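Local coordinates for profilin-2 (Mus musculus, PDB 2V8F), which binds actin and proline-rich ligands, among them the FH1 domain of the formin mDia1 and the proline-rich domain of VASP, at residues G38-I43 / L64-K69; V73-L78 / T85-T90. All coordinates share one frame; numbering follows the deposited sequence.

Interaction 1 of 2, residues G38-I43 / L64-K69; sequences GVFQSI and LTLGAK
The ring of Phe40 meets Leu66 obliquely: CE1 of Phe40 lies 4.2 Å from CD1 of Leu66, while Phe112 of strand 109-114 meets the same ring with the planes inclined by about 50°. The other branch of Leu66 is used as well, since its CD2 sits 4.2 Å from CG1 of Ile43, the two side chains extending alongside one another in the same direction. With chi1 of Ile43 at -75°, CG1 stands beside its own backbone N and also comes close to the amide nitrogen of Gly67. Leu66 thus has one methyl toward each of two residues of the facing loop.

No conventional hydrogen bond joins the segments. Gly67, in the type I' turn from Leu66 to Lys69, fits instead against the loop on both sides of the short 3-10 segment, at Val39 and Ser42, and its CA sends C-H...O contacts to two carbonyls: Val39 O at 3.3 Å and Ser42 O at 3.5 Å, the latter straighter, with 165° at the hydrogen. Having no side chain, Gly67 lets the two backbones come this close, and its phi is positive. Val39 also points toward the turn, with its CB 3.7 Å from Leu66 O and its CG1 4.1 Å from CB of Lys69. The rest of Lys69 bends off at its second torsion, and its NZ forms a salt bridge with Glu96.

Two glutamates pin the partners: Glu19 accepts from the backbone N of Val39 and Phe40, and Glu47 from those of Gly67 and Ala68. The contact therefore sets the loop between strand 31-34 and helix 45-52 against the tight turn joining strands 64-66 and 69-77. From strand 109-114, Phe112 touches Ile43 and Leu66, and Met114 touches Val39 and Phe40; Ile48 of helix 45-52 touches Ile43.

Interaction 2 of 2, residues V73-L78 / T85-T90; sequences VIRDSL and TMDIRT
Ile74 and Arg75 both face Asp87 in a classic beta bulge, set in the antiparallel hairpin of strands 69-77 and 85-90 in the central profilin sheet. The backbone bonds follow from it. Asp87 O takes Ile74 N at 2.8 Å and Arg75 N at 3.2 Å, both donors arriving from the same face of the carbonyl plane, and Asp87 N returns a bond to Arg75 O. The strand axes remain almost exactly antiparallel, at 178°.

Apolar packing lies on the face of Val73, Asp76, Met86 and Ile88. Met86 turns at chi3 (93°), which carries its CE to 3.9 Å from CG1 of Val73, while its CG packs 3.8 Å from CD1 of Leu78. Phe59 of helix 58-62 and Ile51 of helix 45-52 lie against Met86 on this side.

At the bulge, Ile74 crosses Arg89 at about a right angle and lays CD1 over one face of the guanidinium, 3.5 Å from NH2 and offset toward the rim; Arg89 NE is held by Asn100.

Among the polar groups, Asp76 OD1 accepts from Leu78 N in an Asx turn, and its OD2 pairs with Arg56; a bound sodium ion lies about 4 Å from this side chain. The charged pair stands on the face opposite Met86. In the conformer described, Arg75 runs alongside Asp87, whose OD1 accepts from Asn125. Folding at chi3 (54°) brings the guanidinium edge round to a single carboxylate oxygen, making a salt bridge in which Asp87 OD2 receives both Arg75 NE at 2.8 Å and Arg75 NH2 at 2.7 Å.

From the N terminus, the chain leaves strand 31-34 and enters loop 38-43, passes through helices 45-52 and 58-62, and comes back along strand 64-66 to its turn. There interaction 1 closes a mainly helical excursion of 20 residues. Strand 69-77 follows directly, and interaction 2 closes the much shorter hairpin loop leading to strand 85-90. The two are in series, neither nested nor crossed, with centres about 15 Å apart. Both reach the same sheet, in which strand 69-77 lies between 64-66 and 85-90; loop 38-43 packs on the turn after 64-66. Side chains also join them directly: Leu64 CD2 packs 3.6 Å from Val73 CG2, and Lys69 CE rests against Thr90 CB.

Interaction 1 of 2, residues G38-I43 / L64-K69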
ATOM      1  N   GLY A  38       8.331   9.240  -2.799  1.00 28.75           N
ATOM      2  CA  GLY A  38       8.572   9.814  -1.495  1.00 28.26           C
ATOM      3  C   GLY A  38      10.025  10.198  -1.278  1.00 24.36           C
ATOM      4  O   GLY A  38      10.882   9.969  -2.147  1.00 30.44           O
ATOM      5  N   VAL A  39      10.263  10.815  -0.127  1.00 18.64           N
ATOM      6  CA  VAL A  39      11.663  11.073   0.201  1.00 18.71           C
ATOM      7  C   VAL A  39      12.370   9.806   0.667  1.00 15.07           C
ATOM      8  O   VAL A  39      13.575   9.706   0.481  1.00 15.83           O
ATOM      9  CB  VAL A  39      11.897  12.181   1.261  1.00 22.53           C
ATOM     10  CG1 VAL A  39      11.296  13.455   0.691  1.00 25.12           C
ATOM     11  CG2 VAL A  39      11.333  11.787   2.602  1.00 23.50           C
ATOM     12  N   PHE A  40      11.625   8.860   1.204  1.00 13.43           N
ATOM     13  CA  PHE A  40      12.268   7.670   1.749  1.00 12.47           C
ATOM     14  C   PHE A  40      12.990   6.840   0.681  1.00 12.63           C
ATOM     15  O   PHE A  40      14.008   6.227   0.939  1.00 13.36           O
ATOM     16  CB  PHE A  40      11.297   6.782   2.494  1.00 14.29           C
ATOM     17  CG  PHE A  40      10.757   7.320   3.815  1.00 12.25           C
ATOM     18  CD1 PHE A  40      11.345   8.309   4.551  1.00 14.53           C
ATOM     19  CD2 PHE A  40       9.602   6.757   4.310  1.00 13.07           C
ATOM     20  CE1 PHE A  40      10.807   8.764   5.752  1.00 12.00           C
ATOM     21  CE2 PHE A  40       9.036   7.165   5.517  1.00 11.26           C
ATOM     22  CZ  PHE A  40       9.651   8.165   6.212  1.00 13.18           C
ATOM     23  N   GLN A  41      12.433   6.856  -0.516  1.00 14.30           N
ATOM     24  CA  GLN A  41      13.058   6.072  -1.568  1.00 16.16           C
ATOM     25  C   GLN A  41      14.443   6.578  -1.888  1.00 12.39           C
ATOM     26  O   GLN A  41      15.227   5.807  -2.485  1.00 12.44           O
ATOM     27  CB  GLN A  41      12.133   6.220  -2.787  0.60 20.10           C
ATOM     28  CG  GLN A  41      12.600   5.296  -3.871  0.60 22.46           C
ATOM     29  CD  GLN A  41      11.862   5.279  -5.178  0.60 25.99           C
ATOM     30  OE1 GLN A  41      11.288   6.270  -5.627  0.60 22.88           O
ATOM     31  NE2 GLN A  41      11.885   4.100  -5.802  0.60 29.30           N
ATOM     32  N   SER A  42      14.790   7.835  -1.574  1.00 12.25           N
ATOM     33  CA  SER A  42      16.125   8.352  -1.824  1.00 11.42           C
ATOM     34  C   SER A  42      16.974   8.476  -0.564  1.00 12.06           C
ATOM     35  O   SER A  42      18.009   9.142  -0.636  1.00 12.26           O
ATOM     36  CB  SER A  42      16.059   9.726  -2.508  0.78 13.84           C
ATOM     37  OG  SER A  42      15.640   9.499  -3.838  0.78 12.46           O
ATOM     38  N   ILE A  43      16.627   7.782   0.508  1.00 11.66           N
ATOM     39  CA  ILE A  43      17.558   7.743   1.638  1.00 11.73           C
ATOM     40  C   ILE A  43      18.876   7.153   1.169  1.00 11.45           C
ATOM     41  O   ILE A  43      18.923   6.194   0.400  1.00 11.67           O
ATOM     42  CB  ILE A  43      16.963   6.901   2.777  1.00 12.52           C
ATOM     43  CG1 ILE A  43      15.851   7.685   3.495  1.00 12.70           C
ATOM     44  CG2 ILE A  43      18.006   6.332   3.768  1.00 13.82           C
ATOM     45  CD1 ILE A  43      14.952   6.820   4.374  1.00 13.07           C
ATOM     46  N   LEU A  64      19.194  16.311  10.602  1.00 17.61           N
ATOM     47  CA  LEU A  64      19.635  15.280   9.687  1.00 16.83           C
ATOM     48  C   LEU A  64      18.792  15.382   8.428  1.00 16.68           C
ATOM     49  O   LEU A  64      17.763  16.069   8.416  1.00 18.45           O
ATOM     50  CB  LEU A  64      19.530  13.901  10.336  1.00 17.66           C
ATOM     51  CG  LEU A  64      18.221  13.418  10.923  1.00 19.15           C
ATOM     52  CD1 LEU A  64      17.240  12.894   9.878  1.00 19.32           C
ATOM     53  CD2 LEU A  64      18.479  12.259  11.882  1.00 20.27           C
ATOM     54  N   THR A  65      19.172  14.647   7.396  1.00 16.31           N
ATOM     55  CA  THR A  65      18.297  14.608   6.204  1.00 15.33           C
ATOM     56  C   THR A  65      17.841  13.184   5.934  1.00 13.36           C
ATOM     57  O   THR A  65      18.504  12.216   6.306  1.00 13.86           O
ATOM     58  CB  THR A  65      18.965  15.172   4.941  1.00 18.93           C
ATOM     59  OG1 THR A  65      20.174  14.402   4.712  1.00 17.87           O
ATOM     60  CG2 THR A  65      19.299  16.647   5.059  1.00 19.56           C
ATOM     61  N   LEU A  66      16.704  13.048   5.268  1.00 14.25           N
ATOM     62  CA  LEU A  66      16.189  11.788   4.761  1.00 13.78           C
ATOM     63  C   LEU A  66      15.853  12.093   3.315  1.00 13.84           C
ATOM     64  O   LEU A  66      15.015  12.945   3.023  1.00 15.94           O
ATOM     65  CB  LEU A  66      14.973  11.346   5.554  1.00 14.78           C
ATOM     66  CG  LEU A  66      15.259  10.966   7.019  1.00 15.26           C
ATOM     67  CD1 LEU A  66      13.985  10.667   7.764  1.00 16.51           C
ATOM     68  CD2 LEU A  66      16.233   9.797   7.093  1.00 14.92           C
ATOM     69  N   GLY A  67      16.493  11.386   2.390  1.00 14.19           N
ATOM     70  CA  GLY A  67      16.220  11.652   0.991  1.00 14.25           C
ATOM     71  C   GLY A  67      16.523  13.106   0.687  1.00 15.86           C
ATOM     72  O   GLY A  67      15.849  13.679  -0.152  1.00 17.34           O
ATOM     73  N   ALA A  68      17.527  13.694   1.318  1.00 16.00           N
ATOM     74  CA  ALA A  68      17.974  15.069   1.190  1.00 18.77           C
ATOM     75  C   ALA A  68      16.984  16.095   1.768  1.00 19.30           C
ATOM     76  O   ALA A  68      17.238  17.303   1.700  1.00 23.34           O
ATOM     77  CB  ALA A  68      18.319  15.411  -0.270  1.00 20.51           C
ATOM     78  N   LYS A  69      15.892  15.577   2.328  1.00 18.89           N
ATOM     79  CA  LYS A  69      14.954  16.490   2.991  1.00 17.78           C
ATOM     80  C   LYS A  69      15.430  16.812   4.410  1.00 18.73           C
ATOM     81  O   LYS A  69      15.674  15.870   5.178  1.00 17.12           O
ATOM     82  CB  LYS A  69      13.572  15.853   3.033  1.00 19.78           C
ATOM     83  CG  LYS A  69      12.479  16.653   3.709  1.00 23.36           C
ATOM     84  CD  LYS A  69      12.302  18.042   3.152  1.00 29.96           C
ATOM     85  CE  LYS A  69      11.594  18.906   4.208  1.00 32.45           C
ATOM     86  NZ  LYS A  69      11.105  20.180   3.607  1.00 33.57           N
TER

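Interaction 2 of 2, residues V73-L78 / T85-T90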
ATOM      1  N   VAL A  73      15.346  16.030  14.822  1.00 17.42           N
ATOM      2  CA  VAL A  73      15.194  14.898  15.725  1.00 16.46           C
ATOM      3  C   VAL A  73      14.414  15.349  16.963  1.00 16.26           C
ATOM      4  O   VAL A  73      14.784  16.288  17.658  1.00 19.61           O
ATOM      5  CB  VAL A  73      16.524  14.250  16.144  1.00 18.16           C
ATOM      6  CG1 VAL A  73      16.273  13.113  17.109  1.00 18.74           C
ATOM      7  CG2 VAL A  73      17.229  13.791  14.886  1.00 19.76           C
ATOM      8  N   ILE A  74      13.306  14.686  17.187  1.00 16.27           N
ATOM      9  CA  ILE A  74      12.426  15.000  18.301  1.00 18.31           C
ATOM     10  C   ILE A  74      12.695  14.146  19.538  1.00 20.07           C
ATOM     11  O   ILE A  74      12.587  14.728  20.603  1.00 23.01           O
ATOM     12  CB  ILE A  74      10.956  14.831  17.839  1.00 20.21           C
ATOM     13  CG1 ILE A  74      10.785  15.592  16.511  1.00 20.82           C
ATOM     14  CG2 ILE A  74       9.942  15.253  18.868  1.00 22.05           C
ATOM     15  CD1 ILE A  74      11.150  17.054  16.565  1.00 22.09           C
ATOM     16  N   ARG A  75      12.990  12.883  19.335  1.00 17.70           N
ATOM     17  CA  ARG A  75      13.306  11.983  20.451  1.00 18.96           C
ATOM     18  C   ARG A  75      14.177  10.875  19.894  1.00 18.41           C
ATOM     19  O   ARG A  75      13.863  10.371  18.804  1.00 18.33           O
ATOM     20  CB  ARG A  75      12.049  11.432  21.075  0.54 21.01           C
ATOM     21  CG  ARG A  75      12.057  10.790  22.439  0.54 21.59           C
ATOM     22  CD  ARG A  75      10.679  10.516  23.028  0.54 24.30           C
ATOM     23  NE  ARG A  75       9.828   9.741  22.140  0.54 25.05           N
ATOM     24  CZ  ARG A  75       8.680   9.144  22.341  0.54 26.30           C
ATOM     25  NH1 ARG A  75       8.146   9.235  23.559  0.54 28.80           N
ATOM     26  NH2 ARG A  75       8.040   8.469  21.382  0.54 24.47           N
ATOM     27  N   ASP A  76      15.214  10.542  20.628  1.00 17.44           N
ATOM     28  CA  ASP A  76      16.100   9.452  20.249  1.00 15.79           C
ATOM     29  C   ASP A  76      16.074   8.344  21.302  1.00 15.30           C
ATOM     30  O   ASP A  76      16.652   8.583  22.373  1.00 18.50           O
ATOM     31  CB  ASP A  76      17.548   9.903  20.066  1.00 16.68           C
ATOM     32  CG  ASP A  76      18.460   8.725  19.751  1.00 17.37           C
ATOM     33  OD1 ASP A  76      17.943   7.782  19.147  1.00 16.96           O
ATOM     34  OD2 ASP A  76      19.637   8.795  20.196  1.00 16.69           O
ATOM     35  N   SER A  77      15.460   7.240  21.015  1.00 15.75           N
ATOM     36  CA  SER A  77      15.459   6.035  21.846  1.00 17.24           C
ATOM     37  C   SER A  77      15.966   4.847  21.040  1.00 15.47           C
ATOM     38  O   SER A  77      15.576   3.699  21.305  1.00 15.70           O
ATOM     39  CB  SER A  77      14.080   5.761  22.441  1.00 18.00           C
ATOM     40  OG  SER A  77      13.657   6.811  23.293  1.00 24.43           O
ATOM     41  N   LEU A  78      16.783   5.111  20.016  1.00 14.71           N
ATOM     42  CA  LEU A  78      17.091   4.059  19.044  1.00 13.79           C
ATOM     43  C   LEU A  78      17.848   2.866  19.644  1.00 13.34           C
ATOM     44  O   LEU A  78      17.701   1.744  19.193  1.00 14.94           O
ATOM     45  CB  LEU A  78      17.836   4.562  17.839  1.00 12.72           C
ATOM     46  CG  LEU A  78      17.570   3.748  16.566  1.00 13.58           C
ATOM     47  CD1 LEU A  78      16.177   3.968  16.038  1.00 13.42           C
ATOM     48  CD2 LEU A  78      18.645   4.089  15.517  1.00 14.50           C
ATOM     49  N   THR A  85      13.261   3.114  19.021  1.00 13.53           N
ATOM     50  CA  THR A  85      12.644   4.033  18.110  1.00 13.56           C
ATOM     51  C   THR A  85      13.344   5.374  18.166  1.00 13.29           C
ATOM     52  O   THR A  85      13.983   5.760  19.140  1.00 14.83           O
ATOM     53  CB  THR A  85      11.112   4.208  18.359  1.00 14.54           C
ATOM     54  OG1 THR A  85      10.938   4.867  19.602  1.00 16.58           O
ATOM     55  CG2 THR A  85      10.382   2.868  18.282  1.00 17.80           C
ATOM     56  N   MET A  86      13.119   6.162  17.094  1.00 14.35           N
ATOM     57  CA  MET A  86      13.382   7.581  17.098  1.00 15.57           C
ATOM     58  C   MET A  86      12.201   8.293  16.437  1.00 15.73           C
ATOM     59  O   MET A  86      11.617   7.761  15.500  1.00 18.19           O
ATOM     60  CB  MET A  86      14.566   8.009  16.245  1.00 23.27           C
ATOM     61  CG  MET A  86      15.980   7.746  16.638  1.00 24.21           C
ATOM     62  SD  MET A  86      16.959   8.103  15.158  1.00 21.64           S
ATOM     63  CE  MET A  86      17.402   9.776  15.369  1.00 24.11           C
ATOM     64  N   ASP A  87      11.930   9.469  16.929  1.00 16.24           N
ATOM     65  CA  ASP A  87      10.923  10.351  16.386  1.00 17.25           C
ATOM     66  C   ASP A  87      11.590  11.543  15.734  1.00 17.52           C
ATOM     67  O   ASP A  87      12.476  12.191  16.294  1.00 17.32           O
ATOM     68  CB  ASP A  87       9.969  10.735  17.510  1.00 18.61           C
ATOM     69  CG  ASP A  87       9.413   9.472  18.172  1.00 19.94           C
ATOM     70  OD1 ASP A  87       8.686   8.731  17.476  1.00 21.37           O
ATOM     71  OD2 ASP A  87       9.686   9.281  19.397  1.00 20.56           O
ATOM     72  N   ILE A  88      11.118  11.803  14.503  1.00 15.98           N
ATOM     73  CA  ILE A  88      11.685  12.833  13.656  1.00 15.40           C
ATOM     74  C   ILE A  88      10.577  13.722  13.097  1.00 13.83           C
ATOM     75  O   ILE A  88       9.413  13.301  13.060  1.00 16.30           O
ATOM     76  CB  ILE A  88      12.481  12.124  12.530  1.00 15.88           C
ATOM     77  CG1 ILE A  88      13.756  11.480  13.092  1.00 17.24           C
ATOM     78  CG2 ILE A  88      12.818  12.987  11.338  1.00 17.49           C
ATOM     79  CD1 ILE A  88      14.436  10.459  12.212  1.00 15.49           C
ATOM     80  N   ARG A  89      10.906  14.895  12.616  1.00 17.08           N
ATOM     81  CA  ARG A  89       9.889  15.739  11.949  1.00 16.93           C
ATOM     82  C   ARG A  89      10.537  16.453  10.790  1.00 17.78           C
ATOM     83  O   ARG A  89      11.658  16.934  10.916  1.00 17.88           O
ATOM     84  CB  ARG A  89       9.268  16.744  12.909  1.00 18.71           C
ATOM     85  CG  ARG A  89       8.110  17.508  12.327  1.00 20.24           C
ATOM     86  CD  ARG A  89       7.340  18.334  13.366  1.00 22.10           C
ATOM     87  NE  ARG A  89       7.377  17.705  14.652  1.00 24.28           N
ATOM     88  CZ  ARG A  89       7.804  18.103  15.825  1.00 24.78           C
ATOM     89  NH1 ARG A  89       8.321  19.291  15.997  1.00 23.45           N
ATOM     90  NH2 ARG A  89       7.702  17.241  16.827  1.00 26.24           N
ATOM     91  N   THR A  90       9.854  16.493   9.638  1.00 17.72           N
ATOM     92  CA  THR A  90      10.451  17.276   8.544  1.00 17.39           C
ATOM     93  C   THR A  90      10.486  18.739   8.942  1.00 21.14           C
ATOM     94  O   THR A  90       9.655  19.214   9.737  1.00 22.14           O
ATOM     95  CB  THR A  90       9.687  17.063   7.229  1.00 19.03           C
ATOM     96  OG1 THR A  90       8.333  17.535   7.317  1.00 21.21           O
ATOM     97  CG2 THR A  90       9.683  15.566   6.904  1.00 18.66           C
TER